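Local coordinates for GDSL-like Lipase/Acylhydrolase family protein (Neisseria meningitidis, PDB 4K9S) that probably removes O-acetyl groups from peptidoglycan, as a serine-type esterase of the GDSL (SGNH) hydrolase family, at residues K75-T80 with D366-L371; F120-I125 with S225-D230; G132-L137 with T188-M193; S150-P155 with W176-T181. All coordinates share one frame; numbering follows the deposited sequence.

How the contacts relate
Contact 1 and contacts 3 and 4 sit toward the outside of the chain, while contact 2 is buried, between a loop of the O-acetylesterase-like sequence and one of the GDSL-type sequence. Contact 1 joins two helices beside the mixed sheet, mainly through charged side chains over a small leucine pair. Contacts 3 and 4 are antiparallel strand pairs in two different sheets, and backbone hydrogen bonds lead in both; they meet where Ile189 CD1 comes 4.1 Å from Leu151 CD2. Contact 2, with glycines flat on a tryptophan, adjoins contact 4, where Pro121 and Arg228 pack on Trp176. Contact 1 stands alone, its centre about 30 Å from that of contact 2.

Contact 1 (K75-T80 with D366-L371); sequences KRLQKT and DSLEEL
Arg76 reaches from helix 68-81 to Asp366 and Glu369 on helix 354-373, in a helix-helix contact held mainly by a salt-bridge network. The axes of 75-80 and 366-371 run 27° apart and approach to 11.3 Å, so long polar side chains span most of the gap. Arg76 starts with CG anti to its own N (chi1 164°) and bends at the next bond, which carries the guanidinium across. Its NH2 gives a fairly straight hydrogen bond to OD1 of Asp366 at 2.7 Å, close to the guanidinium plane. The same NH2 makes a weak, longer bond to OE1 of Glu369, 3.4 Å away, and Arg76 NE makes another weak one to Glu369 OE2 at 3.0 Å. The carboxylate of Glu369 stands almost upright to the guanidinium, their planes 82° apart, and is held loosely by it, one weak bond to each oxygen. The side chains of Thr80 and Glu369 run toward each other: OG1 lies 2.9 Å from Glu369 OE2 and 3.1 Å from Arg76 O, a turn back in its own helix. On the buried side of the charges, Leu77 CD1 approaches Leu368 CD2 at 4.3 Å, and Leu368 also packs on Leu28 of strand 28-30. The salt bridges lie on the outer side of these neighbouring helices, which pack beside a mainly parallel sheet in the α/β/α architecture of SGNH hydrolases.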
loop_
_atom_site.group_PDB
_atom_site.type_symbol
_atom_site.label_atom_id
_atom_site.label_comp_id
_atom_site.label_asym_id
_atom_site.label_seq_id
_atom_site.Cartn_x
_atom_site.Cartn_y
_atom_site.Cartn_z
ATOM N N LYS A 75 13.210 2.202 1.412
ATOM C CA LYS A 75 14.666 2.183 1.500
ATOM C C LYS A 75 15.171 2.925 2.726
ATOM O O LYS A 75 16.215 2.586 3.277
ATOM C CB LYS A 75 15.285 2.752 0.228
ATOM C CG LYS A 75 14.779 2.056 -1.014
ATOM C CD LYS A 75 15.826 2.035 -2.103
ATOM C CE LYS A 75 15.551 0.893 -3.070
ATOM N NZ LYS A 75 15.256 -0.371 -2.341
ATOM N N ARG A 76 14.418 3.921 3.168
ATOM C CA ARG A 76 14.803 4.678 4.355
ATOM C C ARG A 76 14.536 3.921 5.670
ATOM O O ARG A 76 15.411 3.818 6.531
ATOM C CB ARG A 76 14.084 6.020 4.362
ATOM C CG ARG A 76 14.103 6.708 5.698
ATOM C CD ARG A 76 15.474 7.297 6.022
ATOM N NE ARG A 76 15.367 8.096 7.228
ATOM C CZ ARG A 76 14.979 9.366 7.239
ATOM N NH1 ARG A 76 14.693 9.986 6.094
ATOM N NH2 ARG A 76 14.891 10.017 8.393
ATOM N N LEU A 77 13.330 3.394 5.828
ATOM C CA LEU A 77 12.998 2.695 7.060
ATOM C C LEU A 77 13.745 1.386 7.146
ATOM O O LEU A 77 14.004 0.884 8.235
ATOM C CB LEU A 77 11.498 2.439 7.164
ATOM C CG LEU A 77 10.629 3.689 7.183
ATOM C CD1 LEU A 77 9.187 3.311 7.547
ATOM C CD2 LEU A 77 11.204 4.748 8.146
ATOM N N GLN A 78 14.093 0.831 5.993
ATOM C CA GLN A 78 14.846 -0.416 5.974
ATOM C C GLN A 78 16.301 -0.181 6.385
ATOM O O GLN A 78 16.937 -1.057 6.965
ATOM C CB GLN A 78 14.737 -1.106 4.616
ATOM C CG GLN A 78 13.545 -2.015 4.535
ATOM C CD GLN A 78 13.355 -2.602 3.160
ATOM O OE1 GLN A 78 13.966 -2.149 2.195
ATOM N NE2 GLN A 78 12.498 -3.620 3.060
ATOM N N LYS A 79 16.800 1.015 6.104
ATOM C CA LYS A 79 18.130 1.401 6.527
ATOM C C LYS A 79 18.126 1.583 8.026
ATOM O O LYS A 79 19.090 1.250 8.712
ATOM C CB LYS A 79 18.550 2.712 5.857
ATOM C CG LYS A 79 19.888 2.643 5.149
ATOM C CD LYS A 79 21.009 2.201 6.094
ATOM C CE LYS A 79 22.353 2.175 5.366
ATOM N NZ LYS A 79 23.434 1.498 6.142
ATOM N N THR A 80 17.034 2.129 8.535
ATOM C CA THR A 80 16.970 2.458 9.948
ATOM C C THR A 80 16.766 1.209 10.791
ATOM O O THR A 80 17.431 1.034 11.802
ATOM C CB THR A 80 15.853 3.459 10.233
ATOM O OG1 THR A 80 16.078 4.631 9.452
ATOM C CG2 THR A 80 15.834 3.833 11.698
ATOM N N ASP A 366 10.946 10.833 8.706
ATOM C CA ASP A 366 11.389 11.685 9.807
ATOM C C ASP A 366 10.430 11.645 10.991
ATOM O O ASP A 366 10.848 11.411 12.121
ATOM C CB ASP A 366 11.536 13.134 9.335
ATOM C CG ASP A 366 12.748 13.343 8.441
ATOM O OD1 ASP A 366 13.606 12.438 8.344
ATOM O OD2 ASP A 366 12.851 14.431 7.857
ATOM N N SER A 367 9.146 11.856 10.720
ATOM C CA SER A 367 8.126 11.888 11.766
ATOM C C SER A 367 7.972 10.542 12.465
ATOM O O SER A 367 7.870 10.471 13.685
ATOM C CB SER A 367 6.785 12.303 11.180
ATOM O OG SER A 367 6.888 13.529 10.491
ATOM N N LEU A 368 7.941 9.477 11.677
ATOM C CA LEU A 368 7.856 8.125 12.203
ATOM C C LEU A 368 9.033 7.786 13.126
ATOM O O LEU A 368 8.844 7.238 14.209
ATOM C CB LEU A 368 7.807 7.135 11.046
ATOM C CG LEU A 368 6.483 6.527 10.619
ATOM C CD1 LEU A 368 5.334 7.389 11.048
ATOM C CD2 LEU A 368 6.483 6.332 9.108
ATOM N N GLU A 369 10.247 8.098 12.695
ATOM C CA GLU A 369 11.417 7.827 13.527
ATOM C C GLU A 369 11.407 8.708 14.785
ATOM O O GLU A 369 11.696 8.235 15.885
ATOM C CB GLU A 369 12.707 8.000 12.726
ATOM C CG GLU A 369 12.837 7.019 11.567
ATOM C CD GLU A 369 14.057 7.279 10.700
ATOM O OE1 GLU A 369 14.987 7.975 11.165
ATOM O OE2 GLU A 369 14.083 6.792 9.546
ATOM N N GLU A 370 11.040 9.974 14.612
ATOM C CA GLU A 370 10.856 10.887 15.732
ATOM C C GLU A 370 9.869 10.349 16.766
ATOM O O GLU A 370 10.104 10.474 17.970
ATOM C CB GLU A 370 10.436 12.274 15.230
ATOM C CG GLU A 370 9.914 13.227 16.306
ATOM C CD GLU A 370 10.834 13.339 17.511
ATOM O OE1 GLU A 370 10.318 13.292 18.653
ATOM O OE2 GLU A 370 12.066 13.472 17.321
ATOM N N LEU A 371 8.779 9.739 16.310
ATOM C CA LEU A 371 7.784 9.197 17.241
ATOM C C LEU A 371 8.338 8.013 18.012
ATOM O O LEU A 371 8.154 7.908 19.222
ATOM C CB LEU A 371 6.511 8.775 16.505
ATOM C CG LEU A 371 5.311 8.242 17.298
ATOM C CD1 LEU A 371 4.688 9.313 18.168
ATOM C CD2 LEU A 371 4.265 7.675 16.354
#

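Contact 2 (F120-I125 with S225-D230); sequences FPLGGI and SKWRAD
Trp227, with CG anti to its carbonyl carbon (chi1 -51°) and chi2 at -19°, lays its indole flat against the type II beta turn formed by Pro121 to Gly124. Arg228 takes a different first torsion: its CG sits between the backbone N and carbonyl carbon (chi1 77°), which brings the start of the side chain up against Phe120 O. This is a buried loop-to-loop contact, joining the part of the chain that matches the peptidoglycan O-acetylesterase N-terminal family to the loop leading into helix 231-238 of the GDSL hydrolase part.

The backbone of the turn, rather than its side chains, covers the indole. Gly123 N and Gly124 N both lie over one face, and Gly123 CA makes a CH-pi contact 4.0 Å from the centroid of the six-membered ring of Trp227. Gly124 CA is tight against NE1 of Trp227 at 3.1 Å, while that N-H is used by Ser113 OG. Leu122 turns its CD2 to Trp227 CZ3, 3.4 Å away. The ring of Phe120 instead presents an edge to Lys226 O.

Asp234, on helix 231-238, ties the two loops together, since its carboxylate takes both a salt bridge from Arg228 NH2 and the hydrogen bond of Leu122 N. Between the loops themselves the backbone link is Arg228 N to Phe120 O, 2.7 Å long and nearly straight; the same oxygen is 3.3 Å from CB of Arg228 and 3.4 Å from its CD.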
loop_
_atom_site.group_PDB
_atom_site.type_symbol
_atom_site.label_atom_id
_atom_site.label_comp_id
_atom_site.label_asym_id
_atom_site.label_seq_id
_atom_site.Cartn_x
_atom_site.Cartn_y
_atom_site.Cartn_z
ATOM N N PHE A 120 -12.067 -9.531 -6.857
ATOM C CA PHE A 120 -10.782 -9.017 -6.379
ATOM C C PHE A 120 -10.514 -9.292 -4.906
ATOM O O PHE A 120 -11.356 -9.009 -4.058
ATOM C CB PHE A 120 -10.711 -7.494 -6.552
ATOM C CG PHE A 120 -10.797 -7.025 -7.975
ATOM C CD1 PHE A 120 -9.714 -7.163 -8.830
ATOM C CD2 PHE A 120 -11.947 -6.402 -8.440
ATOM C CE1 PHE A 120 -9.786 -6.724 -10.137
ATOM C CE2 PHE A 120 -12.023 -5.938 -9.743
ATOM C CZ PHE A 120 -10.934 -6.102 -10.595
ATOM N N PRO A 121 -9.317 -9.794 -4.594
ATOM C CA PRO A 121 -8.882 -9.817 -3.200
ATOM C C PRO A 121 -8.476 -8.414 -2.768
ATOM O O PRO A 121 -8.472 -7.512 -3.603
ATOM C CB PRO A 121 -7.678 -10.754 -3.226
ATOM C CG PRO A 121 -7.136 -10.622 -4.605
ATOM C CD PRO A 121 -8.320 -10.393 -5.501
ATOM N N LEU A 122 -8.183 -8.228 -1.484
ATOM C CA LEU A 122 -7.759 -6.936 -0.955
ATOM C C LEU A 122 -6.647 -6.375 -1.843
ATOM O O LEU A 122 -5.672 -7.068 -2.109
ATOM C CB LEU A 122 -7.260 -7.145 0.479
ATOM C CG LEU A 122 -7.019 -6.093 1.569
ATOM C CD1 LEU A 122 -5.531 -5.747 1.684
ATOM C CD2 LEU A 122 -7.869 -4.844 1.419
ATOM N N GLY A 123 -6.810 -5.154 -2.343
ATOM C CA GLY A 123 -5.791 -4.542 -3.184
ATOM C C GLY A 123 -6.279 -4.134 -4.565
ATOM O O GLY A 123 -5.709 -3.231 -5.199
ATOM N N GLY A 124 -7.339 -4.800 -5.028
ATOM C CA GLY A 124 -7.953 -4.490 -6.308
ATOM C C GLY A 124 -7.203 -5.035 -7.506
ATOM O O GLY A 124 -7.388 -4.573 -8.623
ATOM N N ILE A 125 -6.356 -6.030 -7.281
ATOM C CA ILE A 125 -5.472 -6.509 -8.327
ATOM C C ILE A 125 -5.450 -8.032 -8.415
ATOM O O ILE A 125 -5.263 -8.713 -7.414
ATOM C CB ILE A 125 -4.053 -5.987 -8.110
ATOM C CG1 ILE A 125 -4.012 -4.482 -8.409
ATOM C CG2 ILE A 125 -3.044 -6.767 -8.980
ATOM C CD1 ILE A 125 -2.630 -3.869 -8.358
ATOM N N SER A 225 -15.244 -1.308 -1.791
ATOM C CA SER A 225 -16.465 -2.050 -2.083
ATOM C C SER A 225 -16.418 -2.807 -3.429
ATOM O O SER A 225 -17.278 -3.629 -3.714
ATOM C CB SER A 225 -17.652 -1.096 -2.059
ATOM O OG SER A 225 -17.586 -0.210 -3.156
ATOM N N LYS A 226 -15.413 -2.521 -4.252
ATOM C CA LYS A 226 -15.279 -3.139 -5.569
ATOM C C LYS A 226 -14.606 -4.486 -5.433
ATOM O O LYS A 226 -14.583 -5.290 -6.369
ATOM C CB LYS A 226 -14.413 -2.258 -6.472
ATOM C CG LYS A 226 -15.111 -1.039 -7.061
ATOM C CD LYS A 226 -14.069 -0.013 -7.511
ATOM C CE LYS A 226 -14.468 0.681 -8.809
ATOM N NZ LYS A 226 -13.542 1.780 -9.192
ATOM N N TRP A 227 -14.043 -4.715 -4.252
ATOM C CA TRP A 227 -13.330 -5.943 -3.958
ATOM C C TRP A 227 -14.273 -6.953 -3.316
ATOM O O TRP A 227 -15.414 -6.635 -2.973
ATOM C CB TRP A 227 -12.130 -5.656 -3.061
ATOM C CG TRP A 227 -11.270 -4.549 -3.595
ATOM C CD1 TRP A 227 -11.252 -4.076 -4.867
ATOM C CD2 TRP A 227 -10.336 -3.760 -2.864
ATOM N NE1 TRP A 227 -10.366 -3.053 -4.982
ATOM C CE2 TRP A 227 -9.779 -2.840 -3.763
ATOM C CE3 TRP A 227 -9.910 -3.744 -1.529
ATOM C CZ2 TRP A 227 -8.815 -1.912 -3.379
ATOM C CZ3 TRP A 227 -8.959 -2.822 -1.147
ATOM C CH2 TRP A 227 -8.423 -1.916 -2.071
ATOM N N ARG A 228 -13.806 -8.183 -3.174
ATOM C CA ARG A 228 -14.681 -9.229 -2.692
ATOM C C ARG A 228 -15.054 -9.011 -1.214
ATOM O O ARG A 228 -14.349 -8.329 -0.457
ATOM C CB ARG A 228 -14.026 -10.584 -2.907
ATOM C CG ARG A 228 -12.966 -10.886 -1.895
ATOM C CD ARG A 228 -11.995 -11.938 -2.404
ATOM N NE ARG A 228 -11.191 -12.442 -1.299
ATOM C CZ ARG A 228 -11.476 -13.540 -0.613
ATOM N NH1 ARG A 228 -12.539 -14.268 -0.930
ATOM N NH2 ARG A 228 -10.692 -13.912 0.386
ATOM N N ALA A 229 -16.173 -9.611 -0.830
ATOM C CA ALA A 229 -16.742 -9.490 0.496
ATOM C C ALA A 229 -15.766 -9.875 1.599
ATOM O O ALA A 229 -15.796 -9.313 2.686
ATOM C CB ALA A 229 -18.022 -10.345 0.588
ATOM N N ASP A 230 -14.901 -10.836 1.325
ATOM C CA ASP A 230 -13.987 -11.315 2.346
ATOM C C ASP A 230 -12.668 -10.535 2.409
ATOM O O ASP A 230 -11.686 -11.019 2.971
ATOM C CB ASP A 230 -13.716 -12.803 2.130
ATOM C CG ASP A 230 -14.877 -13.678 2.574
ATOM O OD1 ASP A 230 -15.568 -13.309 3.549
ATOM O OD2 ASP A 230 -15.092 -14.743 1.953
#

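Contact 3 (G132-L137 with T188-M193); sequences GGSMTL and TIHTEM
Met135 and Ile189 exchange two backbone hydrogen bonds, with Met135 N 2.9 Å from Ile189 O and Ile189 N 2.8 Å from Met135 O. Gly133 and Thr191 form the next such pair: Thr191 N meets Gly133 O at 2.8 Å, but the return bond from Gly133 N is weak. Beyond the strand, Gly132 N still reaches Glu192 O.

Alpha-carbon C-H...O contacts fill in alongside these bonds, from Ser134 CA to Ile189 O and from Thr188 CA to Met135 O. Together they are the signature of a regular antiparallel pairing, here two inner strands of a five-stranded antiparallel sheet flanked by strands 102-106 and 161-164.

Side-chain packing differs between the faces. On the one with Thr136 and Thr188, these two residues lie side by side, and Thr188 OG1 touches Thr136 CB at 3.2 Å; Ser134 OG lies 3.3 Å from His190 ND1. On the other face, a chi1 of -156° puts Thr191 CG2 between its backbone N and carbonyl carbon, against the bare Gly133 CA at 3.4 Å. There Ile189 and the selenomethionine Met135 each touch Trp108, and Ile189 CD1 comes within 4.4 Å of Leu137 CD1 beside Ile200 of strand 195-203.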
loop_
_atom_site.group_PDB
_atom_site.type_symbol
_atom_site.label_atom_id
_atom_site.label_comp_id
_atom_site.label_asym_id
_atom_site.label_seq_id
_atom_site.Cartn_x
_atom_site.Cartn_y
_atom_site.Cartn_z
ATOM N N GLY A 132 -0.584 -23.290 -19.165
ATOM C CA GLY A 132 0.774 -23.075 -19.631
ATOM C C GLY A 132 1.357 -21.744 -19.183
ATOM O O GLY A 132 2.368 -21.284 -19.715
ATOM N N GLY A 133 0.729 -21.129 -18.188
ATOM C CA GLY A 133 1.170 -19.824 -17.716
ATOM C C GLY A 133 2.518 -19.843 -17.017
ATOM O O GLY A 133 2.915 -20.837 -16.418
ATOM N N SER A 134 3.224 -18.726 -17.084
ATOM C CA SER A 134 4.544 -18.632 -16.484
ATOM C C SER A 134 4.803 -17.192 -16.047
ATOM O O SER A 134 4.442 -16.252 -16.751
ATOM C CB SER A 134 5.598 -19.084 -17.498
ATOM O OG SER A 134 6.896 -19.080 -16.939
HETATM N N MSE A 135 5.414 -17.023 -14.881
HETATM C CA MSE A 135 5.717 -15.698 -14.358
HETATM C C MSE A 135 7.004 -15.759 -13.552
HETATM O O MSE A 135 7.166 -16.647 -12.713
HETATM C CB MSE A 135 4.575 -15.235 -13.453
HETATM C CG MSE A 135 4.703 -13.858 -12.894
HETATM SE SE MSE A 135 4.858 -12.480 -14.272
HETATM C CE MSE A 135 6.481 -11.922 -13.646
ATOM N N THR A 136 7.935 -14.842 -13.815
ATOM C CA THR A 136 9.115 -14.722 -12.958
ATOM C C THR A 136 9.352 -13.300 -12.440
ATOM O O THR A 136 9.307 -12.335 -13.187
ATOM C CB THR A 136 10.410 -15.331 -13.568
ATOM O OG1 THR A 136 11.516 -14.434 -13.374
ATOM C CG2 THR A 136 10.256 -15.620 -15.013
ATOM N N LEU A 137 9.580 -13.191 -11.141
ATOM C CA LEU A 137 9.839 -11.921 -10.498
ATOM C C LEU A 137 11.298 -11.915 -10.138
ATOM O O LEU A 137 11.758 -12.822 -9.445
ATOM C CB LEU A 137 9.028 -11.813 -9.213
ATOM C CG LEU A 137 7.521 -12.029 -9.338
ATOM C CD1 LEU A 137 7.125 -13.340 -8.704
ATOM C CD2 LEU A 137 6.773 -10.887 -8.696
ATOM N N THR A 188 10.206 -18.230 -10.066
ATOM C CA THR A 188 9.459 -18.621 -11.241
ATOM C C THR A 188 8.249 -19.498 -10.920
ATOM O O THR A 188 8.378 -20.622 -10.420
ATOM C CB THR A 188 10.346 -19.293 -12.297
ATOM O OG1 THR A 188 11.288 -18.338 -12.823
ATOM C CG2 THR A 188 9.482 -19.844 -13.435
ATOM N N ILE A 189 7.069 -18.964 -11.224
ATOM C CA ILE A 189 5.812 -19.653 -10.987
ATOM C C ILE A 189 5.223 -20.168 -12.280
ATOM O O ILE A 189 4.922 -19.376 -13.191
ATOM C CB ILE A 189 4.797 -18.713 -10.375
ATOM C CG1 ILE A 189 5.465 -17.896 -9.268
ATOM C CG2 ILE A 189 3.596 -19.493 -9.863
ATOM C CD1 ILE A 189 4.526 -16.890 -8.645
ATOM N N HIS A 190 5.060 -21.493 -12.356
ATOM C CA HIS A 190 4.481 -22.144 -13.529
ATOM C C HIS A 190 3.062 -22.565 -13.239
ATOM O O HIS A 190 2.723 -22.981 -12.127
ATOM C CB HIS A 190 5.258 -23.401 -13.903
ATOM C CG HIS A 190 6.555 -23.136 -14.592
ATOM N ND1 HIS A 190 6.775 -22.013 -15.361
ATOM C CD2 HIS A 190 7.702 -23.854 -14.632
ATOM C CE1 HIS A 190 8.001 -22.052 -15.848
ATOM N NE2 HIS A 190 8.584 -23.156 -15.418
ATOM N N THR A 191 2.228 -22.515 -14.257
ATOM C CA THR A 191 0.848 -22.854 -14.031
ATOM C C THR A 191 0.334 -23.704 -15.199
ATOM O O THR A 191 0.212 -23.256 -16.339
ATOM C CB THR A 191 0.038 -21.560 -13.692
ATOM O OG1 THR A 191 -1.125 -21.889 -12.938
ATOM C CG2 THR A 191 -0.346 -20.824 -14.886
ATOM N N GLU A 192 0.109 -24.975 -14.916
ATOM C CA GLU A 192 -0.243 -25.912 -15.959
ATOM C C GLU A 192 -1.676 -25.612 -16.372
ATOM O O GLU A 192 -1.992 -25.610 -17.549
ATOM C CB GLU A 192 -0.088 -27.345 -15.449
ATOM C CG GLU A 192 -0.851 -28.405 -16.239
ATOM C CD GLU A 192 -0.313 -28.602 -17.650
ATOM O OE1 GLU A 192 0.839 -28.198 -17.943
ATOM O OE2 GLU A 192 -1.056 -29.166 -18.466
HETATM N N MSE A 193 -2.531 -25.329 -15.393
HETATM C CA MSE A 193 -3.904 -24.941 -15.668
HETATM C C MSE A 193 -4.205 -23.586 -14.983
HETATM O O MSE A 193 -3.384 -23.088 -14.216
HETATM C CB MSE A 193 -4.842 -26.060 -15.235
HETATM C CG MSE A 193 -4.770 -27.288 -16.121
HETATM SE SE MSE A 193 -5.405 -26.927 -17.935
HETATM C CE MSE A 193 -7.311 -27.039 -17.548
#

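Contact 4 (S150-P155 with W176-T181); sequences SLFAKP and WQVLDT
Lys154 stretches over one face of the Trp176 indole where strands 147-155 and 177-183 pair at the edge of an antiparallel sheet. Its CB begins the contact, a CH-pi interaction 3.9 Å from the centroid of the five-membered ring of Trp176. CG passes Trp176 N, and CD touches both that N and CD1. The chain then bends (chi3 59°), which keeps CE over the indole, 3.5 Å from NE1 of Trp176. NZ ends 3.4 Å from the same NE1; both atoms are donors and do not bond to each other. Asp119 serves them instead, its OD2 in a salt bridge with Lys154 NZ and its backbone O weakly bonded to Trp176 NE1.

An edge of the indole, meanwhile, abuts the backbone near Phe152 and Ala153. From there the strands run antiparallel, with two-way backbone hydrogen bonds between Ala153 and Gln177 and between Leu151 and Leu179. Val178 CG2 sits over the Phe152 ring, 3.9 Å from its centroid, on the side of the sheet toward helix 231-238. The opposite side of the sheet carries Leu179, whose CD2 packs on Ala153 CB at 3.7 Å and whose CB meets Leu151 CD1. At the far end Ser150 OG donates to Asp180 OD1 over only 2.6 Å.

The chemistry thus changes along the pair. Apolar side chains carry most of the packing between the strands, a serine-aspartate bond lies at one end, and at the other the lysine's hydrocarbon chain covers one face of the indole while its ammonium group pairs with Asp119, which would probably stabilise the positive charge.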
loop_
_atom_site.group_PDB
_atom_site.type_symbol
_atom_site.label_atom_id
_atom_site.label_comp_id
_atom_site.label_asym_id
_atom_site.label_seq_id
_atom_site.Cartn_x
_atom_site.Cartn_y
_atom_site.Cartn_z
ATOM N N SER A 150 4.453 -16.040 0.269
ATOM C CA SER A 150 3.019 -16.264 0.318
ATOM C C SER A 150 2.347 -15.650 -0.920
ATOM O O SER A 150 2.757 -14.592 -1.396
ATOM C CB SER A 150 2.417 -15.673 1.592
ATOM O OG SER A 150 2.686 -16.499 2.700
ATOM N N LEU A 151 1.310 -16.313 -1.430
ATOM C CA LEU A 151 0.561 -15.811 -2.576
ATOM C C LEU A 151 -0.919 -15.835 -2.278
ATOM O O LEU A 151 -1.461 -16.856 -1.840
ATOM C CB LEU A 151 0.750 -16.706 -3.796
ATOM C CG LEU A 151 2.094 -17.203 -4.287
ATOM C CD1 LEU A 151 2.676 -18.320 -3.414
ATOM C CD2 LEU A 151 1.863 -17.684 -5.682
ATOM N N PHE A 152 -1.597 -14.730 -2.539
ATOM C CA PHE A 152 -3.035 -14.815 -2.658
ATOM C C PHE A 152 -3.298 -15.563 -3.962
ATOM O O PHE A 152 -2.678 -15.263 -4.976
ATOM C CB PHE A 152 -3.654 -13.433 -2.679
ATOM C CG PHE A 152 -3.791 -12.823 -1.324
ATOM C CD1 PHE A 152 -4.884 -13.110 -0.533
ATOM C CD2 PHE A 152 -2.831 -11.967 -0.831
ATOM C CE1 PHE A 152 -5.013 -12.543 0.720
ATOM C CE2 PHE A 152 -2.962 -11.410 0.412
ATOM C CZ PHE A 152 -4.052 -11.699 1.186
ATOM N N ALA A 153 -4.184 -16.550 -3.940
ATOM C CA ALA A 153 -4.356 -17.390 -5.114
ATOM C C ALA A 153 -5.702 -18.086 -5.129
ATOM O O ALA A 153 -6.193 -18.521 -4.099
ATOM C CB ALA A 153 -3.250 -18.415 -5.176
ATOM N N LYS A 154 -6.299 -18.183 -6.305
ATOM C CA LYS A 154 -7.533 -18.923 -6.464
ATOM C C LYS A 154 -7.446 -19.787 -7.699
ATOM O O LYS A 154 -7.372 -19.276 -8.820
ATOM C CB LYS A 154 -8.737 -17.987 -6.565
ATOM C CG LYS A 154 -10.051 -18.716 -6.886
ATOM C CD LYS A 154 -11.223 -17.744 -6.996
ATOM C CE LYS A 154 -10.973 -16.698 -8.088
ATOM N NZ LYS A 154 -12.137 -15.774 -8.240
ATOM N N PRO A 155 -7.481 -21.111 -7.502
ATOM C CA PRO A 155 -7.353 -22.048 -8.613
ATOM C C PRO A 155 -8.695 -22.170 -9.305
ATOM O O PRO A 155 -9.727 -21.877 -8.700
ATOM C CB PRO A 155 -7.008 -23.352 -7.901
ATOM C CG PRO A 155 -7.776 -23.265 -6.637
ATOM C CD PRO A 155 -7.776 -21.811 -6.237
ATOM N N TRP A 176 -10.422 -18.159 -3.227
ATOM C CA TRP A 176 -9.244 -17.389 -2.809
ATOM C C TRP A 176 -8.655 -17.907 -1.505
ATOM O O TRP A 176 -9.381 -18.212 -0.559
ATOM C CB TRP A 176 -9.606 -15.912 -2.628
ATOM C CG TRP A 176 -9.729 -15.163 -3.918
ATOM C CD1 TRP A 176 -10.881 -14.753 -4.521
ATOM C CD2 TRP A 176 -8.659 -14.750 -4.777
ATOM N NE1 TRP A 176 -10.596 -14.116 -5.704
ATOM C CE2 TRP A 176 -9.237 -14.094 -5.881
ATOM C CE3 TRP A 176 -7.270 -14.871 -4.719
ATOM C CZ2 TRP A 176 -8.474 -13.555 -6.909
ATOM C CZ3 TRP A 176 -6.517 -14.344 -5.744
ATOM C CH2 TRP A 176 -7.119 -13.692 -6.828
ATOM N N GLN A 177 -7.333 -17.994 -1.457
ATOM C CA GLN A 177 -6.649 -18.440 -0.257
ATOM C C GLN A 177 -5.208 -17.971 -0.313
ATOM O O GLN A 177 -4.739 -17.498 -1.353
ATOM C CB GLN A 177 -6.730 -19.970 -0.128
ATOM C CG GLN A 177 -6.199 -20.705 -1.343
ATOM C CD GLN A 177 -6.577 -22.181 -1.367
ATOM O OE1 GLN A 177 -5.870 -23.028 -0.824
ATOM N NE2 GLN A 177 -7.692 -22.492 -2.015
ATOM N N VAL A 178 -4.501 -18.072 0.804
ATOM C CA VAL A 178 -3.073 -17.789 0.789
ATOM C C VAL A 178 -2.258 -19.083 0.741
ATOM O O VAL A 178 -2.452 -19.991 1.548
ATOM C CB VAL A 178 -2.643 -16.942 1.996
ATOM C CG1 VAL A 178 -1.138 -16.819 2.038
ATOM C CG2 VAL A 178 -3.294 -15.570 1.942
ATOM N N LEU A 179 -1.344 -19.155 -0.215
ATOM C CA LEU A 179 -0.441 -20.284 -0.352
ATOM C C LEU A 179 0.854 -19.933 0.371
ATOM O O LEU A 179 1.444 -18.895 0.081
ATOM C CB LEU A 179 -0.145 -20.512 -1.833
ATOM C CG LEU A 179 -0.979 -21.466 -2.683
ATOM C CD1 LEU A 179 -2.446 -21.561 -2.260
ATOM C CD2 LEU A 179 -0.858 -21.035 -4.120
ATOM N N ASP A 180 1.287 -20.779 1.309
ATOM C CA ASP A 180 2.531 -20.526 2.050
ATOM C C ASP A 180 3.647 -21.436 1.586
ATOM O O ASP A 180 3.520 -22.661 1.630
ATOM C CB ASP A 180 2.342 -20.723 3.558
ATOM C CG ASP A 180 1.495 -19.637 4.189
ATOM O OD1 ASP A 180 1.340 -18.550 3.570
ATOM O OD2 ASP A 180 0.986 -19.875 5.304
ATOM N N THR A 181 4.740 -20.843 1.135
ATOM C CA THR A 181 5.850 -21.639 0.648
ATOM C C THR A 181 7.157 -20.912 0.916
ATOM O O THR A 181 7.222 -20.062 1.795
ATOM C CB THR A 181 5.681 -22.011 -0.857
ATOM O OG1 THR A 181 6.722 -22.910 -1.258
ATOM C CG2 THR A 181 5.702 -20.770 -1.747
#